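Long-range contacts in VP1 (Polyomavirus HPyV6, PDB 4PCG), which is the jelly-roll core of the major capsid protein, assembles into pentamers and probably mediates attachment of the virion to host cells: residues A25-N30 with C60-V65; W121-S126 with R263-H268; G115-F120 with R192-S197; L236-Y241 with R255-A260. All coordinates share one frame; numbering follows the deposited sequence.

Contact 1 (A25-N30 with C60-V65); sequences AILLPN and CYTLAV
At the mouth of the long loop that joins strands 9-27 and 62-67 of the VP1 jelly roll, residues L27-N30 come together with C60-A64. The short strand segments 25-27 and 62-65 run roughly antiparallel, 154° apart, but their axes approach only to 7.9 Å, so side chains do much of the joining. T62 is the hub. With its OG1 anti to the carbonyl carbon (chi1 -58°), the hydroxyl donates to L28 O over an OG1-O distance of 2.6 Å, tilted from the carbonyl plane, while CG2 lies 3.9 Å from L27 CB. A water donates to the same T62 OG1 and to C60 O and accepts from N30 N, so it bridges the two segments with three bonds. Beyond it, C60 N bonds to N30 O at 3.0 Å. The N30 amide reaches across to Y61: ND2 donates to Y61 O at 3.0 Å, with that oxygen in the amide plane, although ND2 stands above the plane of the carbonyl. A170 O also accepts from ND2, and V39 N donates to OD1, fixing the rotation of the amide. Towards the strands the contact turns apolar, with L27 CD1 3.8 Å from A64 CB. Strand 227-239 fits alongside, S232 touching L27 and bonding to the T62 backbone, while L28 and P29 pack on A158 and V157 of the second subunit.

Contact 2 (W121-S126 with R263-H268); sequences WACGGS and RFFRVH
W121, R263 and F265 form the close end of a contact between the two facing sheets of the jelly-roll sandwich. The strands run 29° apart with axes no nearer than 9.9 Å, and side chains meet in the interior without any hydrogen bond between the segments. At the W121 end the fit is snug. A chi1 of 64° sets the indole between the backbone N and the carbonyl carbon and leads it away from the facing strand, leaving CB and the CD1 corner to make the contact. R263 bends at chi3 and brings one face of its guanidinium over W121 CB, while NH1 comes to 3.6 Å from W121 CD1. Ring and guanidinium planes are inclined by 45°, so this is no parallel stack. F265 adds a second partner for the same methylene, its CZ lying 3.9 Å from W121 CB, and its CE2 is equally near A122 O. Further along, the packing slackens, though it remains buried. C123 SG, in the conformer described, approaches F265 obliquely as a sulfur-aromatic contact, 4.1 Å from CE2, and V267 CG2 stands 4.4 Å from that sulfur. L230 of strand 227-239 touches C123, F265 and V267 there. The R263 guanidinium brings charge into this interior and forms a salt bridge to D234 through NH2 and a hydrogen bond to T90 through NH1. With that polar end engaged elsewhere, mainly apolar and sulfur-aromatic packing joins the two segments, and the D234 carboxylate would be expected to compensate the arginine's charge.

Contact 3 (G115-F120 with R192-S197); sequences GSQMYF and RIVGGS
Q117 and V194 lie side by side on one face of an antiparallel ladder, as a hydrogen-bonded pair. From Q117 CB, 4.1 Å from V194 CB, the glutamine chain rises alongside the valine; CG lies against L236 O of the next strand, and the bend at chi2 (147°) sets CD beside V194 CB at 4.0 Å. The amide then splits its duties. OE1 rests 3.8 Å from V194 CG2 and accepts from Y119 OH at 2.7 Å, the hydroxyl standing above the plane of the carbonyl. NE2 turns back to donate to G115 O at 2.9 Å, nearly straight in line with that C=O. Y119, tied in this way, offers one ring face to R192: NH1, in the conformer described, sits 3.5 Å above the ring plane, displaced towards the rim, with the guanidinium inclined by 31°. M118 and I193 occupy the other face as a non-hydrogen-bonded pair. Past the strand ends, S116 OG donates to G196 O at 2.8 Å, tying S116 to the G195-G196 loop. Strand 227-239 flanks 117-124 on its other side, where D234 and L236 touch Y119, and R192-V194 pair with a strand of the third subunit, carrying the sheet across the interface.

Contact 4 (L236-Y241 with R255-A260); sequences LGMVGY and RSVQAA
R255 lays its guanidinium flat against the M238-V239 backbone: M238 CB is 3.6 Å from NE, and V239 N lies over the same face. The bend at chi2 (102°) turns the arginine across the neighbouring strand, where NH2 donates to a water at 2.9 Å. NE bonds to T109 of the third subunit, and NH1 to T246. M238 itself, in the conformer described, is folded at chi2 and chi3, so that SD runs across V257 to meet CG2 at 3.7 Å and CE curls over the S256 carbonyl, 3.5 Å from its carbon. These strands are the two arms of a long-looped hairpin, strands 227-239 and 256-274, and L236 with G237 opposite Q258 form a classic beta bulge: L236 N donates to Q258 O, while Q258 N returns a bond to G237 O. Phi of 146° at G237 is an angle that suits a residue without a side chain. On the face away from M238, V239 and Q258 cross at an angle, V239 CG1 3.7 Å from OE1. That oxygen accepts from R43 NE. Q258 NE2 donates 2.9 Å to a lone pair of A259 O, in the carbonyl plane, and that oxygen in turn lies in the Q258 amide plane. L236 CD1 reaches past the bulge to A260 CB at 4.2 Å.

From the N terminus, contact 1 comes first and closes the loop between strands 9-27 and 62-67 before any other contact opens. Residues 115-120 then open contact 3, and 121-126, next along the same strand, open contact 2. Contact 3 closes at 192-197 while contact 2 is still open, so the two cross. Contact 4, a hairpin from 236-241 to 255-260, nests inside the loop that contact 2 closes at 263-268. Contact 2 spans the sandwich, contact 3 pairs strands within one sheet, and contact 4 links strands 227-239 and 256-274. Direct touches join them: A25 and L27 bond to strand 256-274, and Y119 and Q117 pack on L236.

Contact 1 (A25-N30 with C60-V65)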
loop_
_atom_site.group_PDB
_atom_site.type_symbol
_atom_site.label_atom_id
_atom_site.label_comp_id
_atom_site.label_asym_id
_atom_site.label_seq_id
_atom_site.Cartn_x
_atom_site.Cartn_y
_atom_site.Cartn_z
ATOM N N ALA B 25 4.497 -21.790 20.997
ATOM C CA ALA B 25 3.089 -21.935 21.302
ATOM C C ALA B 25 2.254 -21.537 20.107
ATOM O O ALA B 25 2.694 -20.742 19.280
ATOM C CB ALA B 25 2.721 -21.059 22.485
ATOM N N ILE B 26 1.052 -22.088 20.009
ATOM C CA ILE B 26 0.071 -21.569 19.059
ATOM C C ILE B 26 -1.128 -21.146 19.874
ATOM O O ILE B 26 -1.741 -21.980 20.537
ATOM C CB ILE B 26 -0.340 -22.592 17.991
ATOM C CG1 ILE B 26 0.850 -22.894 17.075
ATOM C CG2 ILE B 26 -1.496 -22.040 17.145
ATOM C CD1 ILE B 26 0.602 -23.976 16.066
ATOM N N LEU B 27 -1.404 -19.843 19.865
ATOM C CA LEU B 27 -2.524 -19.277 20.577
ATOM C C LEU B 27 -3.720 -19.453 19.654
ATOM O O LEU B 27 -3.622 -19.116 18.480
ATOM C CB LEU B 27 -2.252 -17.796 20.911
ATOM C CG LEU B 27 -1.596 -17.628 22.285
ATOM C CD1 LEU B 27 -0.250 -18.316 22.377
ATOM C CD2 LEU B 27 -1.539 -16.161 22.668
ATOM N N LEU B 28 -4.813 -19.997 20.182
ATOM C CA LEU B 28 -5.976 -20.378 19.384
ATOM C C LEU B 28 -7.091 -19.350 19.566
ATOM O O LEU B 28 -7.242 -18.774 20.648
ATOM C CB LEU B 28 -6.450 -21.766 19.796
ATOM C CG LEU B 28 -5.380 -22.869 19.768
ATOM C CD1 LEU B 28 -5.930 -24.107 20.413
ATOM C CD2 LEU B 28 -4.919 -23.119 18.339
ATOM N N PRO B 29 -7.880 -19.099 18.493
ATOM C CA PRO B 29 -8.934 -18.098 18.596
ATOM C C PRO B 29 -9.985 -18.473 19.649
ATOM O O PRO B 29 -10.337 -19.624 19.805
ATOM C CB PRO B 29 -9.538 -18.072 17.194
ATOM C CG PRO B 29 -9.244 -19.407 16.619
ATOM C CD PRO B 29 -7.894 -19.784 17.192
ATOM N N ASN B 30 -10.520 -17.462 20.312
ATOM C CA ASN B 30 -11.328 -17.657 21.489
ATOM C C ASN B 30 -12.546 -16.731 21.476
ATOM O O ASN B 30 -12.398 -15.513 21.544
ATOM C CB ASN B 30 -10.411 -17.312 22.662
ATOM C CG ASN B 30 -11.142 -17.113 23.934
ATOM O OD1 ASN B 30 -12.141 -17.812 24.228
ATOM N ND2 ASN B 30 -10.668 -16.152 24.726
ATOM N N CYS B 60 -12.523 -12.562 21.589
ATOM C CA CYS B 60 -11.815 -12.091 22.772
ATOM C C CYS B 60 -10.323 -12.311 22.594
ATOM O O CYS B 60 -9.893 -13.117 21.770
ATOM C CB CYS B 60 -12.307 -12.819 24.022
ATOM S SG CYS B 60 -14.050 -12.457 24.407
ATOM N N TYR B 61 -9.531 -11.618 23.367
ATOM C CA TYR B 61 -8.093 -11.913 23.368
ATOM C C TYR B 61 -7.870 -13.360 23.800
ATOM O O TYR B 61 -8.605 -13.912 24.654
ATOM C CB TYR B 61 -7.349 -10.994 24.329
ATOM C CG TYR B 61 -7.200 -9.562 23.904
ATOM C CD1 TYR B 61 -6.191 -9.184 23.018
ATOM C CD2 TYR B 61 -8.017 -8.585 24.407
ATOM C CE1 TYR B 61 -6.020 -7.877 22.652
ATOM C CE2 TYR B 61 -7.856 -7.261 24.052
ATOM C CZ TYR B 61 -6.856 -6.913 23.152
ATOM O OH TYR B 61 -6.713 -5.590 22.821
ATOM N N THR B 62 -6.853 -13.968 23.215
ATOM C CA THR B 62 -6.340 -15.239 23.704
ATOM C C THR B 62 -5.094 -14.993 24.517
ATOM O O THR B 62 -4.286 -14.170 24.142
ATOM C CB THR B 62 -5.988 -16.172 22.551
ATOM O OG1 THR B 62 -7.157 -16.377 21.753
ATOM C CG2 THR B 62 -5.447 -17.542 23.079
ATOM N N LEU B 63 -4.980 -15.680 25.649
ATOM C CA LEU B 63 -3.802 -15.541 26.511
ATOM C C LEU B 63 -3.139 -16.903 26.770
ATOM O O LEU B 63 -3.809 -17.941 26.899
ATOM C CB LEU B 63 -4.166 -14.839 27.810
ATOM C CG LEU B 63 -4.908 -15.524 28.943
ATOM C CD1 LEU B 63 -3.959 -16.262 29.887
ATOM C CD2 LEU B 63 -5.662 -14.486 29.756
ATOM N N ALA B 64 -1.815 -16.898 26.866
ATOM C CA ALA B 64 -1.081 -18.074 27.291
ATOM C C ALA B 64 -0.041 -17.586 28.265
ATOM O O ALA B 64 0.622 -16.586 28.003
ATOM C CB ALA B 64 -0.436 -18.779 26.094
ATOM N N VAL B 65 0.078 -18.257 29.391
ATOM C CA VAL B 65 1.123 -17.944 30.334
ATOM C C VAL B 65 1.964 -19.196 30.405
ATOM O O VAL B 65 1.491 -20.233 30.833
ATOM C CB VAL B 65 0.576 -17.580 31.721
ATOM C CG1 VAL B 65 1.704 -17.165 32.660
ATOM C CG2 VAL B 65 -0.474 -16.479 31.588
HETATM O O HOH W 1 -8.733 -14.948 20.137
#

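Contact 2 (W121-S126 with R263-H268)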
loop_
_atom_site.group_PDB
_atom_site.type_symbol
_atom_site.label_atom_id
_atom_site.label_comp_id
_atom_site.label_asym_id
_atom_site.label_seq_id
_atom_site.Cartn_x
_atom_site.Cartn_y
_atom_site.Cartn_z
ATOM N N TRP B 121 -0.477 -8.900 18.552
ATOM C CA TRP B 121 0.284 -9.779 19.401
ATOM C C TRP B 121 0.982 -8.971 20.492
ATOM O O TRP B 121 1.292 -7.788 20.322
ATOM C CB TRP B 121 1.279 -10.623 18.594
ATOM C CG TRP B 121 2.364 -9.837 17.892
ATOM C CD1 TRP B 121 2.373 -9.435 16.560
ATOM C CD2 TRP B 121 3.602 -9.352 18.462
ATOM N NE1 TRP B 121 3.551 -8.743 16.289
ATOM C CE2 TRP B 121 4.303 -8.669 17.439
ATOM C CE3 TRP B 121 4.176 -9.418 19.748
ATOM C CZ2 TRP B 121 5.547 -8.056 17.660
ATOM C CZ3 TRP B 121 5.415 -8.802 19.967
ATOM C CH2 TRP B 121 6.083 -8.131 18.927
ATOM N N ALA B 122 1.186 -9.632 21.618
ATOM C CA ALA B 122 1.956 -9.088 22.711
ATOM C C ALA B 122 2.761 -10.192 23.386
ATOM O O ALA B 122 2.313 -11.341 23.506
ATOM C CB ALA B 122 1.049 -8.433 23.737
ATOM N N CYS B 123 3.936 -9.781 23.872
ATOM C CA CYS B 123 4.839 -10.638 24.662
ATOM C C CYS B 123 5.293 -9.831 25.827
ATOM O O CYS B 123 5.839 -8.751 25.634
ATOM C CB CYS B 123 6.124 -10.942 23.932
ATOM S SG CYS B 123 5.953 -12.008 22.524
ATOM N N GLY B 124 5.105 -10.362 27.042
ATOM C CA GLY B 124 5.493 -9.623 28.237
ATOM C C GLY B 124 5.840 -10.445 29.457
ATOM O O GLY B 124 5.701 -11.682 29.472
ATOM N N GLY B 125 6.298 -9.736 30.495
ATOM C CA GLY B 125 6.673 -10.356 31.729
ATOM C C GLY B 125 5.535 -10.363 32.740
ATOM O O GLY B 125 5.673 -10.871 33.825
ATOM N N SER B 126 4.403 -9.791 32.349
ATOM C CA SER B 126 3.211 -9.801 33.182
ATOM C C SER B 126 2.027 -9.604 32.219
ATOM O O SER B 126 2.223 -9.335 31.039
ATOM C CB SER B 126 3.280 -8.719 34.257
ATOM O OG SER B 126 3.373 -7.465 33.670
ATOM N N ARG B 263 -2.263 -18.234 16.116
ATOM C CA ARG B 263 -1.054 -17.424 15.966
ATOM C C ARG B 263 0.103 -18.153 16.632
ATOM O O ARG B 263 0.057 -18.446 17.840
ATOM C CB ARG B 263 -1.204 -16.028 16.589
ATOM C CG ARG B 263 0.094 -15.223 16.562
ATOM C CD ARG B 263 -0.074 -13.810 17.084
ATOM N NE ARG B 263 -0.737 -12.893 16.132
ATOM C CZ ARG B 263 -0.116 -12.260 15.146
ATOM N NH1 ARG B 263 1.196 -12.451 14.917
ATOM N NH2 ARG B 263 -0.792 -11.438 14.357
ATOM N N PHE B 264 1.112 -18.475 15.821
ATOM C CA PHE B 264 2.325 -19.119 16.276
ATOM C C PHE B 264 3.243 -18.098 16.922
ATOM O O PHE B 264 3.378 -16.992 16.402
ATOM C CB PHE B 264 3.033 -19.775 15.083
ATOM C CG PHE B 264 4.350 -20.404 15.409
ATOM C CD1 PHE B 264 4.414 -21.609 16.095
ATOM C CD2 PHE B 264 5.548 -19.819 14.984
ATOM C CE1 PHE B 264 5.629 -22.207 16.394
ATOM C CE2 PHE B 264 6.762 -20.419 15.268
ATOM C CZ PHE B 264 6.808 -21.616 15.958
ATOM N N PHE B 265 3.874 -18.492 18.032
ATOM C CA PHE B 265 4.959 -17.729 18.660
ATOM C C PHE B 265 6.150 -18.685 18.898
ATOM O O PHE B 265 5.987 -19.822 19.342
ATOM C CB PHE B 265 4.582 -17.180 20.046
ATOM C CG PHE B 265 3.519 -16.107 20.077
ATOM C CD1 PHE B 265 2.167 -16.419 19.926
ATOM C CD2 PHE B 265 3.857 -14.791 20.364
ATOM C CE1 PHE B 265 1.198 -15.426 20.038
ATOM C CE2 PHE B 265 2.890 -13.797 20.479
ATOM C CZ PHE B 265 1.546 -14.122 20.324
ATOM N N ARG B 266 7.351 -18.199 18.614
ATOM C CA ARG B 266 8.575 -18.796 19.081
ATOM C C ARG B 266 9.365 -17.669 19.709
ATOM O O ARG B 266 9.845 -16.778 19.019
ATOM C CB ARG B 266 9.394 -19.385 17.920
ATOM C CG ARG B 266 10.668 -20.047 18.391
ATOM C CD ARG B 266 11.462 -20.668 17.251
ATOM N NE ARG B 266 10.855 -21.913 16.803
ATOM C CZ ARG B 266 10.427 -22.206 15.576
ATOM N NH1 ARG B 266 9.888 -23.408 15.355
ATOM N NH2 ARG B 266 10.526 -21.352 14.573
ATOM N N VAL B 267 9.525 -17.733 21.020
ATOM C CA VAL B 267 10.183 -16.689 21.774
ATOM C C VAL B 267 11.552 -17.214 22.194
ATOM O O VAL B 267 11.686 -18.332 22.667
ATOM C CB VAL B 267 9.371 -16.291 23.021
ATOM C CG1 VAL B 267 10.062 -15.158 23.783
ATOM C CG2 VAL B 267 7.952 -15.893 22.660
ATOM N N HIS B 268 12.582 -16.392 22.010
ATOM C CA HIS B 268 13.933 -16.762 22.324
ATOM C C HIS B 268 14.417 -16.023 23.546
ATOM O O HIS B 268 14.207 -14.818 23.654
ATOM C CB HIS B 268 14.849 -16.447 21.138
ATOM C CG HIS B 268 14.500 -17.206 19.899
ATOM N ND1 HIS B 268 15.054 -18.433 19.603
ATOM C CD2 HIS B 268 13.631 -16.930 18.894
ATOM C CE1 HIS B 268 14.560 -18.872 18.455
ATOM N NE2 HIS B 268 13.710 -17.969 17.994
#

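Contact 3 (G115-F120 with R192-S197)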
loop_
_atom_site.group_PDB
_atom_site.type_symbol
_atom_site.label_atom_id
_atom_site.label_comp_id
_atom_site.label_asym_id
_atom_site.label_seq_id
_atom_site.Cartn_x
_atom_site.Cartn_y
_atom_site.Cartn_z
ATOM N N GLY B 115 -14.304 -7.660 5.714
ATOM C CA GLY B 115 -14.869 -6.827 6.767
ATOM C C GLY B 115 -13.783 -6.213 7.618
ATOM O O GLY B 115 -12.589 -6.191 7.229
ATOM N N SER B 116 -14.197 -5.712 8.779
ATOM C CA SER B 116 -13.261 -5.075 9.702
ATOM C C SER B 116 -12.342 -6.099 10.347
ATOM O O SER B 116 -12.726 -7.237 10.572
ATOM C CB SER B 116 -14.011 -4.241 10.755
ATOM O OG SER B 116 -14.561 -3.095 10.118
ATOM N N GLN B 117 -11.108 -5.689 10.651
ATOM C CA GLN B 117 -10.055 -6.615 11.045
ATOM C C GLN B 117 -9.262 -6.090 12.228
ATOM O O GLN B 117 -9.226 -4.897 12.480
ATOM C CB GLN B 117 -9.076 -6.821 9.889
ATOM C CG GLN B 117 -9.699 -7.338 8.592
ATOM C CD GLN B 117 -9.030 -6.823 7.348
ATOM O OE1 GLN B 117 -7.806 -6.743 7.271
ATOM N NE2 GLN B 117 -9.816 -6.511 6.350
ATOM N N MET B 118 -8.617 -7.006 12.919
ATOM C CA MET B 118 -7.620 -6.654 13.931
ATOM C C MET B 118 -6.564 -7.727 13.972
ATOM O O MET B 118 -6.892 -8.899 14.074
ATOM C CB MET B 118 -8.248 -6.499 15.309
ATOM C CG MET B 118 -7.227 -6.226 16.402
ATOM S SD MET B 118 -8.022 -5.788 17.946
ATOM C CE MET B 118 -6.653 -5.904 19.101
ATOM N N TYR B 119 -5.295 -7.315 13.931
ATOM C CA TYR B 119 -4.162 -8.235 14.020
ATOM C C TYR B 119 -3.339 -7.738 15.221
ATOM O O TYR B 119 -2.972 -6.586 15.246
ATOM C CB TYR B 119 -3.297 -8.146 12.764
ATOM C CG TYR B 119 -4.082 -8.310 11.468
ATOM C CD1 TYR B 119 -4.263 -9.561 10.927
ATOM C CD2 TYR B 119 -4.654 -7.230 10.822
ATOM C CE1 TYR B 119 -4.988 -9.738 9.762
ATOM C CE2 TYR B 119 -5.382 -7.404 9.646
ATOM C CZ TYR B 119 -5.547 -8.663 9.124
ATOM O OH TYR B 119 -6.276 -8.880 7.954
ATOM N N PHE B 120 -3.086 -8.590 16.197
ATOM C CA PHE B 120 -2.475 -8.138 17.441
ATOM C C PHE B 120 -1.674 -9.247 18.084
ATOM O O PHE B 120 -2.155 -10.371 18.218
ATOM C CB PHE B 120 -3.573 -7.636 18.418
ATOM C CG PHE B 120 -3.037 -7.183 19.754
ATOM C CD1 PHE B 120 -2.844 -8.085 20.786
ATOM C CD2 PHE B 120 -2.653 -5.869 19.938
ATOM C CE1 PHE B 120 -2.257 -7.662 21.998
ATOM C CE2 PHE B 120 -2.119 -5.441 21.128
ATOM C CZ PHE B 120 -1.923 -6.342 22.165
ATOM N N ARG B 192 -2.821 -3.809 14.542
ATOM C CA ARG B 192 -3.287 -3.135 13.359
ATOM C C ARG B 192 -4.794 -3.382 13.268
ATOM O O ARG B 192 -5.221 -4.518 13.301
ATOM C CB ARG B 192 -2.580 -3.674 12.125
ATOM C CG ARG B 192 -3.021 -2.993 10.843
ATOM C CD ARG B 192 -2.094 -3.320 9.687
ATOM N NE ARG B 192 -2.296 -4.684 9.214
ATOM C CZ ARG B 192 -1.427 -5.674 9.376
ATOM N NH1 ARG B 192 -1.703 -6.874 8.904
ATOM N NH2 ARG B 192 -0.281 -5.457 10.010
ATOM N N ILE B 193 -5.549 -2.297 13.194
ATOM C CA ILE B 193 -6.995 -2.350 13.010
ATOM C C ILE B 193 -7.329 -1.802 11.648
ATOM O O ILE B 193 -6.831 -0.739 11.241
ATOM C CB ILE B 193 -7.697 -1.506 14.100
ATOM C CG1 ILE B 193 -7.485 -2.150 15.469
ATOM C CG2 ILE B 193 -9.183 -1.381 13.851
ATOM C CD1 ILE B 193 -7.712 -1.183 16.605
ATOM N N VAL B 194 -8.223 -2.502 10.935
ATOM C CA VAL B 194 -8.731 -2.055 9.647
ATOM C C VAL B 194 -10.269 -1.989 9.751
ATOM O O VAL B 194 -10.899 -2.925 10.233
ATOM C CB VAL B 194 -8.317 -3.058 8.541
ATOM C CG1 VAL B 194 -8.813 -2.607 7.178
ATOM C CG2 VAL B 194 -6.807 -3.253 8.515
ATOM N N GLY B 195 -10.854 -0.866 9.351
ATOM C CA GLY B 195 -12.293 -0.685 9.377
ATOM C C GLY B 195 -12.924 -1.110 8.056
ATOM O O GLY B 195 -12.350 -1.905 7.294
ATOM N N GLY B 196 -14.116 -0.585 7.809
ATOM C CA GLY B 196 -14.874 -0.854 6.592
ATOM C C GLY B 196 -15.782 -2.064 6.726
ATOM O O GLY B 196 -15.494 -2.994 7.473
ATOM N N SER B 197 -16.887 -2.064 5.993
ATOM C CA SER B 197 -17.846 -3.157 6.135
ATOM C C SER B 197 -17.432 -4.408 5.354
ATOM O O SER B 197 -17.814 -5.512 5.728
ATOM C CB SER B 197 -19.200 -2.684 5.688
ATOM O OG SER B 197 -19.171 -2.323 4.331
#

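Contact 4 (L236-Y241 with R255-A260)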
loop_
_atom_site.group_PDB
_atom_site.type_symbol
_atom_site.label_atom_id
_atom_site.label_comp_id
_atom_site.label_asym_id
_atom_site.label_seq_id
_atom_site.Cartn_x
_atom_site.Cartn_y
_atom_site.Cartn_z
ATOM N N LEU B 236 -10.157 -11.488 10.997
ATOM C CA LEU B 236 -9.905 -11.270 9.578
ATOM C C LEU B 236 -11.083 -10.737 8.789
ATOM O O LEU B 236 -10.912 -10.295 7.652
ATOM C CB LEU B 236 -9.436 -12.601 8.957
ATOM C CG LEU B 236 -8.220 -13.240 9.633
ATOM C CD1 LEU B 236 -7.802 -14.528 8.926
ATOM C CD2 LEU B 236 -7.090 -12.259 9.660
ATOM N N GLY B 237 -12.281 -10.758 9.380
ATOM C CA GLY B 237 -13.463 -10.277 8.686
ATOM C C GLY B 237 -14.679 -11.081 9.100
ATOM O O GLY B 237 -14.695 -11.712 10.175
ATOM N N MET B 238 -15.685 -11.033 8.256
ATOM C CA MET B 238 -16.940 -11.763 8.413
ATOM C C MET B 238 -17.099 -12.800 7.293
ATOM O O MET B 238 -16.553 -12.624 6.196
ATOM C CB MET B 238 -18.150 -10.811 8.325
ATOM C CG MET B 238 -18.156 -9.601 9.260
ATOM S SD MET B 238 -18.080 -9.958 11.038
ATOM C CE MET B 238 -19.684 -10.689 11.327
ATOM N N VAL B 239 -17.900 -13.830 7.575
ATOM C CA VAL B 239 -18.208 -14.894 6.635
ATOM C C VAL B 239 -19.663 -15.344 6.805
ATOM O O VAL B 239 -20.301 -15.045 7.830
ATOM C CB VAL B 239 -17.258 -16.099 6.833
ATOM C CG1 VAL B 239 -15.825 -15.768 6.431
ATOM C CG2 VAL B 239 -17.299 -16.617 8.275
ATOM N N GLY B 240 -20.189 -15.995 5.770
ATOM C CA GLY B 240 -21.455 -16.699 5.815
ATOM C C GLY B 240 -21.241 -18.179 6.095
ATOM O O GLY B 240 -20.160 -18.610 6.560
ATOM N N TYR B 241 -22.290 -18.936 5.817
ATOM C CA TYR B 241 -22.332 -20.393 5.961
ATOM C C TYR B 241 -22.008 -21.031 4.605
ATOM O O TYR B 241 -22.613 -20.696 3.571
ATOM C CB TYR B 241 -23.772 -20.831 6.343
ATOM C CG TYR B 241 -24.191 -20.710 7.806
ATOM C CD1 TYR B 241 -23.395 -20.095 8.754
ATOM C CD2 TYR B 241 -25.432 -21.230 8.235
ATOM C CE1 TYR B 241 -23.799 -20.004 10.095
ATOM C CE2 TYR B 241 -25.836 -21.142 9.568
ATOM C CZ TYR B 241 -25.003 -20.525 10.494
ATOM O OH TYR B 241 -25.361 -20.417 11.821
ATOM N N ARG B 255 -24.355 -14.442 9.524
ATOM C CA ARG B 255 -23.058 -13.791 9.337
ATOM C C ARG B 255 -22.226 -13.864 10.623
ATOM O O ARG B 255 -22.732 -13.514 11.665
ATOM C CB ARG B 255 -23.320 -12.344 8.953
ATOM C CG ARG B 255 -22.158 -11.655 8.300
ATOM C CD ARG B 255 -22.319 -11.551 6.788
ATOM N NE ARG B 255 -21.143 -10.864 6.246
ATOM C CZ ARG B 255 -20.324 -11.350 5.318
ATOM N NH1 ARG B 255 -20.548 -12.528 4.741
ATOM N NH2 ARG B 255 -19.291 -10.619 4.913
ATOM N N SER B 256 -20.996 -14.354 10.534
ATOM C CA SER B 256 -20.145 -14.665 11.695
ATOM C C SER B 256 -18.766 -14.062 11.539
ATOM O O SER B 256 -18.301 -13.871 10.415
ATOM C CB SER B 256 -20.006 -16.176 11.837
ATOM O OG SER B 256 -21.312 -16.736 11.984
ATOM N N VAL B 257 -18.105 -13.784 12.662
ATOM C CA VAL B 257 -16.743 -13.306 12.641
ATOM C C VAL B 257 -15.785 -14.464 12.328
ATOM O O VAL B 257 -15.928 -15.534 12.890
ATOM C CB VAL B 257 -16.337 -12.695 13.988
ATOM C CG1 VAL B 257 -14.858 -12.348 13.995
ATOM C CG2 VAL B 257 -17.190 -11.473 14.293
ATOM N N GLN B 258 -14.832 -14.223 11.420
ATOM C CA GLN B 258 -13.771 -15.159 11.060
ATOM C C GLN B 258 -12.456 -14.713 11.711
ATOM O O GLN B 258 -11.997 -13.587 11.483
ATOM C CB GLN B 258 -13.578 -15.171 9.534
ATOM C CG GLN B 258 -12.404 -16.009 9.061
ATOM C CD GLN B 258 -12.726 -17.477 9.084
ATOM O OE1 GLN B 258 -13.557 -17.927 8.312
ATOM N NE2 GLN B 258 -12.082 -18.231 9.953
ATOM N N ALA B 259 -11.862 -15.606 12.498
ATOM C CA ALA B 259 -10.539 -15.407 13.063
ATOM C C ALA B 259 -9.529 -16.295 12.323
ATOM O O ALA B 259 -9.897 -17.222 11.607
ATOM C CB ALA B 259 -10.557 -15.743 14.565
ATOM N N ALA B 260 -8.249 -16.007 12.508
ATOM C CA ALA B 260 -7.208 -16.910 12.053
ATOM C C ALA B 260 -7.305 -18.243 12.800
ATOM O O ALA B 260 -7.914 -18.351 13.891
ATOM C CB ALA B 260 -5.824 -16.262 12.241
HETATM O O HOH W 2 -17.990 -12.524 3.206
HETATM O O HOH W 3 -20.939 -18.100 9.409
#